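Local atomic coordinates of T CELL surface glycoprotein CD4 (Rattus norvegicus, PDB entry 1CID), a protein that serves as a T-cell surface glycoprotein, probably a co-receptor for class II MHC molecules, represented here by its two membrane-proximal immunoglobulin-like domains. Residues R130-E136 against V158-S164. Sequence-based numbering, arbitrary orientation.
Sequences RLILKQE and VWQCLLS
The aliphatic part of Q135 lies over one face of the W159 indole, CG 4.2 Å from the centroid of the six-membered ring in a CH-pi contact; the amide, 15° from the ring plane, stacks beyond it. W159 CG sits anti to its own carbonyl carbon (chi1 -83°), which swings the ring toward strand 130-135, with CE3 4.4 Å from L133 CD2. With an alanine in place of W159, the Q135 chain would probably lose the surface it lies on, and a gap is likely to open beside L133. L133 CD2 also packs 3.9 Å from C161 CB, and L131 CD2 touches C161 SG, so this face is apolar. On the other face, I132 CG2 meets L162 CG at 4.2 Å, and K134 runs alongside Q160. Antiparallel pairing fixes the register: I132 and L162 exchange backbone bonds, L162 N to I132 O spanning 2.7 Å, as do R130 and S164. Further out, W159 NE1 bonds to E155 O and E136 OE2 forms a salt bridge with K174. The two central strands of this four-stranded sheet lie between 140-144 and 168-176; their leucine-cysteine face packs on strands 97-110 and 148-152, and the disulfide links C161 to C119 on strand 116-122 of the opposing sheet in the immunoglobulin-type sandwich.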
loop_
_atom_site.group_PDB
_atom_site.type_symbol
_atom_site.label_atom_id
_atom_site.label_comp_id
_atom_site.label_asym_id
_atom_site.label_seq_id
_atom_site.Cartn_x
_atom_site.Cartn_y
_atom_site.Cartn_z
ATOM N N ARG A 130 -5.028 -3.790 15.130
ATOM C CA ARG A 130 -6.267 -4.590 15.193
ATOM C C ARG A 130 -7.243 -4.040 14.176
ATOM O O ARG A 130 -6.990 -2.891 13.829
ATOM C CB ARG A 130 -6.817 -4.666 16.580
ATOM C CG ARG A 130 -6.584 -3.372 17.331
ATOM C CD ARG A 130 -6.385 -3.616 18.818
ATOM N NE ARG A 130 -7.429 -4.462 19.317
ATOM C CZ ARG A 130 -7.498 -5.474 20.131
ATOM N NH1 ARG A 130 -6.369 -5.799 20.706
ATOM N NH2 ARG A 130 -8.560 -6.260 20.434
ATOM N N LEU A 131 -8.159 -4.860 13.801
ATOM C CA LEU A 131 -9.188 -4.511 12.832
ATOM C C LEU A 131 -10.513 -4.343 13.618
ATOM O O LEU A 131 -10.794 -5.042 14.615
ATOM C CB LEU A 131 -9.253 -5.650 11.857
ATOM C CG LEU A 131 -8.699 -5.692 10.440
ATOM C CD1 LEU A 131 -9.324 -6.870 9.710
ATOM C CD2 LEU A 131 -8.925 -4.380 9.716
ATOM N N ILE A 132 -11.248 -3.385 13.117
ATOM C CA ILE A 132 -12.468 -2.956 13.766
ATOM C C ILE A 132 -13.567 -2.710 12.765
ATOM O O ILE A 132 -13.358 -1.929 11.835
ATOM C CB ILE A 132 -12.016 -1.626 14.484
ATOM C CG1 ILE A 132 -10.924 -1.885 15.568
ATOM C CG2 ILE A 132 -13.162 -0.804 15.092
ATOM C CD1 ILE A 132 -10.167 -0.495 15.663
ATOM N N LEU A 133 -14.702 -3.303 12.996
ATOM C CA LEU A 133 -15.939 -3.150 12.213
ATOM C C LEU A 133 -16.868 -2.422 13.204
ATOM O O LEU A 133 -17.056 -2.888 14.313
ATOM C CB LEU A 133 -16.425 -4.478 11.670
ATOM C CG LEU A 133 -16.188 -4.816 10.208
ATOM C CD1 LEU A 133 -16.724 -6.153 9.941
ATOM C CD2 LEU A 133 -16.844 -3.791 9.300
ATOM N N LYS A 134 -17.359 -1.258 12.960
ATOM C CA LYS A 134 -18.176 -0.321 13.635
ATOM C C LYS A 134 -19.343 0.129 12.743
ATOM O O LYS A 134 -19.320 -0.044 11.516
ATOM C CB LYS A 134 -17.475 0.996 13.644
ATOM C CG LYS A 134 -16.885 1.553 14.913
ATOM C CD LYS A 134 -17.131 2.978 14.430
ATOM C CE LYS A 134 -16.077 3.836 14.945
ATOM N NZ LYS A 134 -15.531 3.761 16.336
ATOM N N GLN A 135 -20.312 0.750 13.405
ATOM C CA GLN A 135 -21.481 1.238 12.604
ATOM C C GLN A 135 -21.053 2.653 12.253
ATOM O O GLN A 135 -20.403 3.184 13.172
ATOM C CB GLN A 135 -22.795 1.160 13.343
ATOM C CG GLN A 135 -23.848 0.363 12.594
ATOM C CD GLN A 135 -24.733 -0.352 13.565
ATOM O OE1 GLN A 135 -24.332 -0.597 14.715
ATOM N NE2 GLN A 135 -25.914 -0.636 13.038
ATOM N N GLU A 136 -21.350 3.224 11.121
ATOM C CA GLU A 136 -20.858 4.525 10.820
ATOM C C GLU A 136 -20.499 5.417 11.995
ATOM O O GLU A 136 -19.255 5.733 11.942
ATOM C CB GLU A 136 -21.703 5.471 10.004
ATOM C CG GLU A 136 -20.769 6.473 9.259
ATOM C CD GLU A 136 -21.510 7.159 8.152
ATOM O OE1 GLU A 136 -22.649 6.774 7.889
ATOM O OE2 GLU A 136 -20.900 8.101 7.595
ATOM N N VAL A 158 -24.368 2.360 7.416
ATOM C CA VAL A 158 -23.027 2.584 6.899
ATOM C C VAL A 158 -22.183 1.842 7.882
ATOM O O VAL A 158 -22.288 2.346 9.000
ATOM C CB VAL A 158 -22.776 4.088 6.893
ATOM C CG1 VAL A 158 -21.336 4.381 6.592
ATOM C CG2 VAL A 158 -23.573 4.846 5.837
ATOM N N TRP A 159 -21.466 0.850 7.471
ATOM C CA TRP A 159 -20.558 0.292 8.512
ATOM C C TRP A 159 -19.182 0.932 8.312
ATOM O O TRP A 159 -18.986 1.369 7.172
ATOM C CB TRP A 159 -20.433 -1.182 8.348
ATOM C CG TRP A 159 -21.604 -1.772 9.023
ATOM C CD1 TRP A 159 -22.870 -1.735 8.544
ATOM C CD2 TRP A 159 -21.629 -2.468 10.276
ATOM N NE1 TRP A 159 -23.681 -2.385 9.451
ATOM C CE2 TRP A 159 -22.971 -2.864 10.492
ATOM C CE3 TRP A 159 -20.690 -2.829 11.220
ATOM C CZ2 TRP A 159 -23.386 -3.625 11.559
ATOM C CZ3 TRP A 159 -21.128 -3.566 12.315
ATOM C CH2 TRP A 159 -22.435 -3.958 12.520
ATOM N N GLN A 160 -18.286 0.932 9.228
ATOM C CA GLN A 160 -16.998 1.516 8.746
ATOM C C GLN A 160 -15.954 0.475 9.009
ATOM O O GLN A 160 -16.262 -0.355 9.906
ATOM C CB GLN A 160 -17.014 2.845 9.404
ATOM C CG GLN A 160 -15.609 3.380 9.413
ATOM C CD GLN A 160 -15.607 4.711 10.125
ATOM O OE1 GLN A 160 -16.079 4.951 11.230
ATOM N NE2 GLN A 160 -15.029 5.704 9.476
ATOM N N CYS A 161 -14.820 0.348 8.321
ATOM C CA CYS A 161 -13.854 -0.687 8.806
ATOM C C CYS A 161 -12.549 0.034 9.150
ATOM O O CYS A 161 -12.105 0.909 8.359
ATOM C CB CYS A 161 -13.735 -1.935 7.948
ATOM S SG CYS A 161 -12.344 -2.943 8.610
ATOM N N LEU A 162 -11.922 -0.191 10.302
ATOM C CA LEU A 162 -10.676 0.578 10.542
ATOM C C LEU A 162 -9.538 -0.343 10.936
ATOM O O LEU A 162 -9.870 -1.360 11.536
ATOM C CB LEU A 162 -10.923 1.496 11.642
ATOM C CG LEU A 162 -12.084 2.116 12.303
ATOM C CD1 LEU A 162 -11.444 3.042 13.365
ATOM C CD2 LEU A 162 -12.798 3.094 11.420
ATOM N N LEU A 163 -8.353 0.113 10.626
ATOM C CA LEU A 163 -7.031 -0.486 10.923
ATOM C C LEU A 163 -6.374 0.551 11.888
ATOM O O LEU A 163 -6.196 1.738 11.516
ATOM C CB LEU A 163 -6.069 -0.737 9.820
ATOM C CG LEU A 163 -4.790 -1.472 9.559
ATOM C CD1 LEU A 163 -3.613 -0.555 9.670
ATOM C CD2 LEU A 163 -4.526 -2.620 10.531
ATOM N N SER A 164 -6.099 -0.024 13.030
ATOM C CA SER A 164 -5.490 0.847 14.029
ATOM C C SER A 164 -4.322 0.118 14.662
ATOM O O SER A 164 -4.359 -1.106 14.803
ATOM C CB SER A 164 -6.539 1.198 15.069
ATOM O OG SER A 164 -6.904 0.077 15.863
#